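Local coordinates for protein Avidin/streptavidin (Shewanella denitrificans, PDB 3SZH) that probably binds biotin with high affinity, as a dimeric member of the avidin family built on a beta-barrel, at residues 93-98 and 115-120; 74-79 and 97-102. All blocks are in the same frame, centred on the assembly; numbering follows the deposited sequence.

Contact 1. Residues 93-98 and 115-120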
loop_
_atom_site.group_PDB
_atom_site.type_symbol
_atom_site.label_atom_id
_atom_site.label_comp_id
_atom_site.label_asym_id
_atom_site.label_seq_id
_atom_site.Cartn_x
_atom_site.Cartn_y
_atom_site.Cartn_z
ATOM N N ILE B 93 -10.182 -1.044 -12.574
ATOM C CA ILE B 93 -9.785 -0.595 -11.246
ATOM C C ILE B 93 -9.211 0.808 -11.402
ATOM O O ILE B 93 -8.221 1.007 -12.101
ATOM C CB ILE B 93 -8.721 -1.521 -10.595
ATOM C CG1 ILE B 93 -9.184 -2.988 -10.565
ATOM C CG2 ILE B 93 -8.412 -1.051 -9.170
ATOM C CD1 ILE B 93 -8.099 -3.974 -10.097
ATOM N N SER B 94 -9.881 1.775 -10.786
ATOM C CA SER B 94 -9.440 3.152 -10.841
ATOM C C SER B 94 -8.627 3.423 -9.587
ATOM O O SER B 94 -9.116 3.189 -8.479
ATOM C CB SER B 94 -10.657 4.062 -10.917
ATOM O OG SER B 94 -10.242 5.396 -10.962
ATOM N N THR B 95 -7.412 3.945 -9.769
ATOM C CA THR B 95 -6.456 4.073 -8.672
ATOM C C THR B 95 -5.781 5.431 -8.625
ATOM O O THR B 95 -5.636 6.124 -9.635
ATOM C CB THR B 95 -5.320 3.007 -8.731
ATOM O OG1 THR B 95 -4.429 3.312 -9.801
ATOM C CG2 THR B 95 -5.854 1.597 -8.886
ATOM N N LEU B 96 -5.277 5.751 -7.436
ATOM C CA LEU B 96 -4.309 6.805 -7.221
ATOM C C LEU B 96 -3.087 6.141 -6.598
ATOM O O LEU B 96 -3.231 5.357 -5.652
ATOM C CB LEU B 96 -4.857 7.854 -6.261
ATOM C CG LEU B 96 -6.117 8.574 -6.724
ATOM C CD1 LEU B 96 -6.567 9.571 -5.658
ATOM C CD2 LEU B 96 -5.910 9.263 -8.075
ATOM N N TRP B 97 -1.902 6.453 -7.111
ATOM C CA TRP B 97 -0.679 5.848 -6.597
ATOM C C TRP B 97 0.263 6.887 -6.025
ATOM O O TRP B 97 0.199 8.084 -6.341
ATOM C CB TRP B 97 0.025 5.015 -7.675
ATOM C CG TRP B 97 0.334 5.727 -8.963
ATOM C CD1 TRP B 97 -0.393 5.679 -10.116
ATOM C CD2 TRP B 97 1.464 6.583 -9.239
ATOM N NE1 TRP B 97 0.211 6.434 -11.098
ATOM C CE2 TRP B 97 1.353 6.994 -10.591
ATOM C CE3 TRP B 97 2.576 7.007 -8.493
ATOM C CZ2 TRP B 97 2.286 7.835 -11.202
ATOM C CZ3 TRP B 97 3.500 7.838 -9.101
ATOM C CH2 TRP B 97 3.339 8.259 -10.444
ATOM N N GLN B 98 1.142 6.378 -5.177
ATOM C CA GLN B 98 2.240 7.137 -4.581
ATOM C C GLN B 98 3.501 6.311 -4.743
ATOM O O GLN B 98 3.506 5.093 -4.487
ATOM C CB GLN B 98 1.969 7.402 -3.103
ATOM C CG GLN B 98 0.654 8.163 -2.832
ATOM C CD GLN B 98 0.490 8.520 -1.372
ATOM O OE1 GLN B 98 0.677 7.693 -0.469
ATOM N NE2 GLN B 98 0.155 9.757 -1.126
ATOM N N ASP B 115 -3.685 5.877 -12.138
ATOM C CA ASP B 115 -3.700 4.770 -13.119
ATOM C C ASP B 115 -5.095 4.197 -13.183
ATOM O O ASP B 115 -5.742 4.000 -12.140
ATOM C CB ASP B 115 -2.782 3.616 -12.683
ATOM C CG ASP B 115 -1.309 3.856 -12.920
ATOM O OD1 ASP B 115 -0.906 4.872 -13.528
ATOM O OD2 ASP B 115 -0.545 2.989 -12.458
ATOM N N VAL B 116 -5.572 3.912 -14.398
ATOM C CA VAL B 116 -6.813 3.160 -14.562
ATOM C C VAL B 116 -6.451 1.851 -15.223
ATOM O O VAL B 116 -5.839 1.833 -16.286
ATOM C CB VAL B 116 -7.868 3.928 -15.379
ATOM C CG1 VAL B 116 -9.070 3.039 -15.585
ATOM C CG2 VAL B 116 -8.258 5.226 -14.637
ATOM N N PHE B 117 -6.752 0.754 -14.528
ATOM C CA PHE B 117 -6.457 -0.589 -15.010
ATOM C C PHE B 117 -7.746 -1.153 -15.594
ATOM O O PHE B 117 -8.835 -0.976 -15.033
ATOM C CB PHE B 117 -5.958 -1.481 -13.858
ATOM C CG PHE B 117 -4.625 -1.108 -13.305
ATOM C CD1 PHE B 117 -4.505 -0.084 -12.366
ATOM C CD2 PHE B 117 -3.490 -1.799 -13.706
ATOM C CE1 PHE B 117 -3.259 0.243 -11.843
ATOM C CE2 PHE B 117 -2.235 -1.483 -13.178
ATOM C CZ PHE B 117 -2.118 -0.465 -12.248
ATOM N N SER B 118 -7.629 -1.772 -16.753
ATOM C CA SER B 118 -8.748 -2.395 -17.447
ATOM C C SER B 118 -8.530 -3.898 -17.482
ATOM O O SER B 118 -7.389 -4.353 -17.523
ATOM C CB SER B 118 -8.827 -1.857 -18.881
ATOM O OG SER B 118 -9.081 -0.460 -18.898
ATOM N N GLN B 119 -9.594 -4.674 -17.487
ATOM C CA GLN B 119 -9.463 -6.107 -17.630
ATOM C C GLN B 119 -8.618 -6.466 -18.848
ATOM O O GLN B 119 -8.687 -5.782 -19.885
ATOM C CB GLN B 119 -10.823 -6.750 -17.726
ATOM C CG GLN B 119 -11.685 -6.300 -18.885
ATOM C CD GLN B 119 -12.984 -7.030 -18.892
ATOM O OE1 GLN B 119 -13.864 -6.740 -18.074
ATOM N NE2 GLN B 119 -13.119 -7.998 -19.793
ATOM N N THR B 120 -7.812 -7.530 -18.689
ATOM C CA THR B 120 -6.914 -8.078 -19.731
ATOM C C THR B 120 -7.560 -8.012 -21.106
ATOM O O THR B 120 -8.617 -8.608 -21.303
ATOM C CB THR B 120 -6.520 -9.590 -19.479
ATOM O OG1 THR B 120 -7.034 -10.413 -20.538
ATOM C CG2 THR B 120 -7.070 -10.105 -18.180
#

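Contact 2. Residues 74-79 and 97-102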
loop_
_atom_site.group_PDB
_atom_site.type_symbol
_atom_site.label_atom_id
_atom_site.label_comp_id
_atom_site.label_asym_id
_atom_site.label_seq_id
_atom_site.Cartn_x
_atom_site.Cartn_y
_atom_site.Cartn_z
ATOM N N CYS B 74 14.821 -0.372 -9.025
ATOM C CA CYS B 74 14.532 1.047 -9.206
ATOM C C CYS B 74 14.433 1.806 -7.878
ATOM O O CYS B 74 13.922 2.920 -7.830
ATOM C CB CYS B 74 13.307 1.248 -10.116
ATOM S SG CYS B 74 13.614 0.576 -11.821
ATOM N N ASN B 75 14.949 1.198 -6.804
ATOM C CA ASN B 75 15.236 1.937 -5.566
ATOM C C ASN B 75 14.031 2.625 -4.919
ATOM O O ASN B 75 14.171 3.682 -4.307
ATOM C CB ASN B 75 16.368 2.961 -5.794
ATOM C CG ASN B 75 17.090 3.292 -4.531
ATOM O OD1 ASN B 75 17.315 2.417 -3.699
ATOM N ND2 ASN B 75 17.491 4.556 -4.384
ATOM N N SER B 76 12.843 2.041 -5.088
ATOM C CA SER B 76 11.632 2.718 -4.664
ATOM C C SER B 76 10.495 1.712 -4.498
ATOM O O SER B 76 10.665 0.520 -4.776
ATOM C CB SER B 76 11.259 3.781 -5.699
ATOM O OG SER B 76 11.090 3.175 -6.969
ATOM N N ILE B 77 9.357 2.214 -4.001
ATOM C CA ILE B 77 8.162 1.405 -3.730
ATOM C C ILE B 77 6.966 2.207 -4.252
ATOM O O ILE B 77 6.846 3.405 -3.947
ATOM C CB ILE B 77 7.955 1.200 -2.198
ATOM C CG1 ILE B 77 9.189 0.526 -1.552
ATOM C CG2 ILE B 77 6.680 0.369 -1.929
ATOM C CD1 ILE B 77 9.181 0.575 -0.038
ATOM N N THR B 78 6.079 1.555 -5.007
ATOM C CA THR B 78 4.825 2.175 -5.426
ATOM C C THR B 78 3.659 1.527 -4.716
ATOM O O THR B 78 3.633 0.307 -4.535
ATOM C CB THR B 78 4.628 2.062 -6.946
ATOM O OG1 THR B 78 5.729 2.708 -7.579
ATOM C CG2 THR B 78 3.311 2.738 -7.412
ATOM N N SER B 79 2.719 2.347 -4.265
ATOM C CA SER B 79 1.498 1.884 -3.628
ATOM C C SER B 79 0.304 2.497 -4.337
ATOM O O SER B 79 0.263 3.700 -4.570
ATOM C CB SER B 79 1.428 2.319 -2.179
ATOM O OG SER B 79 2.505 1.770 -1.468
ATOM N N TRP B 97 -1.902 6.453 -7.111
ATOM C CA TRP B 97 -0.679 5.848 -6.597
ATOM C C TRP B 97 0.263 6.887 -6.025
ATOM O O TRP B 97 0.199 8.084 -6.341
ATOM C CB TRP B 97 0.025 5.015 -7.675
ATOM C CG TRP B 97 0.334 5.727 -8.963
ATOM C CD1 TRP B 97 -0.393 5.679 -10.116
ATOM C CD2 TRP B 97 1.464 6.583 -9.239
ATOM N NE1 TRP B 97 0.211 6.434 -11.098
ATOM C CE2 TRP B 97 1.353 6.994 -10.591
ATOM C CE3 TRP B 97 2.576 7.007 -8.493
ATOM C CZ2 TRP B 97 2.286 7.835 -11.202
ATOM C CZ3 TRP B 97 3.500 7.838 -9.101
ATOM C CH2 TRP B 97 3.339 8.259 -10.444
ATOM N N GLN B 98 1.142 6.378 -5.177
ATOM C CA GLN B 98 2.240 7.137 -4.581
ATOM C C GLN B 98 3.501 6.311 -4.743
ATOM O O GLN B 98 3.506 5.093 -4.487
ATOM C CB GLN B 98 1.969 7.402 -3.103
ATOM C CG GLN B 98 0.654 8.163 -2.832
ATOM C CD GLN B 98 0.490 8.520 -1.372
ATOM O OE1 GLN B 98 0.677 7.693 -0.469
ATOM N NE2 GLN B 98 0.155 9.757 -1.126
ATOM N N LEU B 99 4.588 6.982 -5.117
ATOM C CA LEU B 99 5.905 6.382 -5.307
ATOM C C LEU B 99 6.885 7.034 -4.342
ATOM O O LEU B 99 7.081 8.252 -4.396
ATOM C CB LEU B 99 6.351 6.623 -6.756
ATOM C CG LEU B 99 7.755 6.250 -7.274
ATOM C CD1 LEU B 99 8.866 7.198 -6.848
ATOM C CD2 LEU B 99 8.119 4.827 -6.925
ATOM N N VAL B 100 7.487 6.243 -3.464
ATOM C CA VAL B 100 8.495 6.733 -2.546
ATOM C C VAL B 100 9.855 6.121 -2.879
ATOM O O VAL B 100 9.991 4.911 -3.057
ATOM C CB VAL B 100 8.095 6.559 -1.044
ATOM C CG1 VAL B 100 7.863 5.092 -0.656
ATOM C CG2 VAL B 100 9.122 7.217 -0.109
ATOM N N VAL B 101 10.846 7.004 -2.961
ATOM C CA VAL B 101 12.207 6.628 -3.293
ATOM C C VAL B 101 13.072 6.487 -2.047
ATOM O O VAL B 101 13.037 7.335 -1.141
ATOM C CB VAL B 101 12.840 7.677 -4.275
ATOM C CG1 VAL B 101 14.241 7.247 -4.740
ATOM C CG2 VAL B 101 11.925 7.926 -5.470
ATOM N N ASN B 102 13.832 5.404 -2.000
ATOM C CA ASN B 102 14.833 5.179 -0.953
ATOM C C ASN B 102 15.734 6.409 -0.840
ATOM O O ASN B 102 16.159 6.951 -1.861
ATOM C CB ASN B 102 15.611 3.908 -1.303
ATOM C CG ASN B 102 16.668 3.542 -0.291
ATOM O OD1 ASN B 102 16.652 3.990 0.861
ATOM N ND2 ASN B 102 17.596 2.685 -0.718
HETATM O O HOH W 1 18.543 7.350 -2.915
#

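Contact 1. Residues 93-98 and 115-120
Thr-95 and Asp-115, like Ile-93 and Phe-117, are hydrogen-bonded pairs of two antiparallel strands. The Ile-93 pair is the tighter: Ile-93 N to Phe-117 O and Phe-117 N to Ile-93 O are both 2.8 Å. Between these pairs lies the non-hydrogen-bonded Ser-94 and Val-116, where Ile-93 O takes a CA-H contact from Val-116 CA at 3.6 Å.

Side-chain bonds strengthen the ladder. The O of Asp-115 receives both Thr-95 N, at 2.9 Å, and Thr-95 OG1, at 2.8 Å. With chi1 of 72°, OG1 sits between its own N and carbonyl carbon and swings across to the neighbouring strand; a beta-branched hydroxyl residue suits this place, keeping CG2 for packing. Replacing the threonine with an alanine would probably cost the Asp-115 carbonyl its second donor and open a gap beside the Phe-117 ring. Trp-97 NE1 reaches Asp-115 OD1 in a weak, bent bond (3.1 Å, 128° at the hydrogen), with indole and carboxylate planes 51° apart. OD1 also accepts from Gln-16, and OD2 from Trp-80, so the carboxylate is held by several donors.

Apolar packing completes the contact. Thr-95 CG2 lies 4.1 Å from Phe-117 CD1, and Ile-93 CB lies 4.3 Å from Phe-117 CB. The ring edge of Phe-117 also meets two oxygens in its plane, Thr-95 OG1 and Ile-93 O, and the ring packs edge-to-face with Trp-80.

This cluster of tryptophans, phenylalanine, threonine and aspartate on one face of a closed antiparallel barrel is consistent with the biotin pocket of avidins.

Contact 2. Residues 74-79 and 97-102
In the beta hairpin of strands 73-85 and 92-101, Ile-77 pairs with Val-100 and Ser-79 with Gln-98, each through two backbone N-H...O bonds. Ile-77 N to Val-100 O and Ser-79 N to Gln-98 O both measure 2.9 Å. Ile-77, Ser-79, Gln-98 and Val-100 lie on one face of the sheet, where Ile-77 CB is 4.2 Å from Val-100 CG1; these branched residues favour strands and face the second subunit, whose Ser-62 packs on Ile-77 and Gly-82 on Val-100.

On the other face Thr-78 CG2 rests 4.0 Å from CB of Trp-97 and lies obliquely to the indole. A chi1 of -59° puts CG2 anti to the backbone N, on the side of Trp-97 CB, and OG1 beside the N, where it hydrogen-bonds Trp-67 NE1.

Next to the corner at Asn-75, two asparagines continue the pairing. Asn-75 occupies a left-handed conformation (phi 59°), which asparagine adopts readily. Its carbonyl O accepts Asn-102 N at 2.9 Å, and its OD1 takes Asn-102 ND2 at 3.0 Å, the amide planes being 63° apart. A water joins Asn-102 O, at 2.6 Å, weakly to Asn-75 ND2. Asn-102 OD1 meets Thr-59 N of the second subunit, using both ends of the amide, while the adjacent Cys-74 is disulfide-bonded to Cys-45.

Side-chain amides thus extend the ladder of an antiparallel hairpin at the rim of an avidin-type barrel and reach the dimer partner.

Overall arrangement
From the N terminus, the chain first runs through residues 74-79 on strand 73-85, turns back, and meets itself at 97-102, where contact 2 closes its loop. Contact 1 begins before that closure, at 93-98 on the same strand 92-101, and ends when strand 111-119 returns at 115-120. The two closures therefore interlace in sequence instead of nesting, sharing Trp-97 and Gln-98. In space they form a simple meander: strand 92-101 is paired with 73-85 on one edge and 111-119 on the other. Their centres, about 16 Å apart, fall at different levels of one barrel wall, and both contacts touch the second subunit.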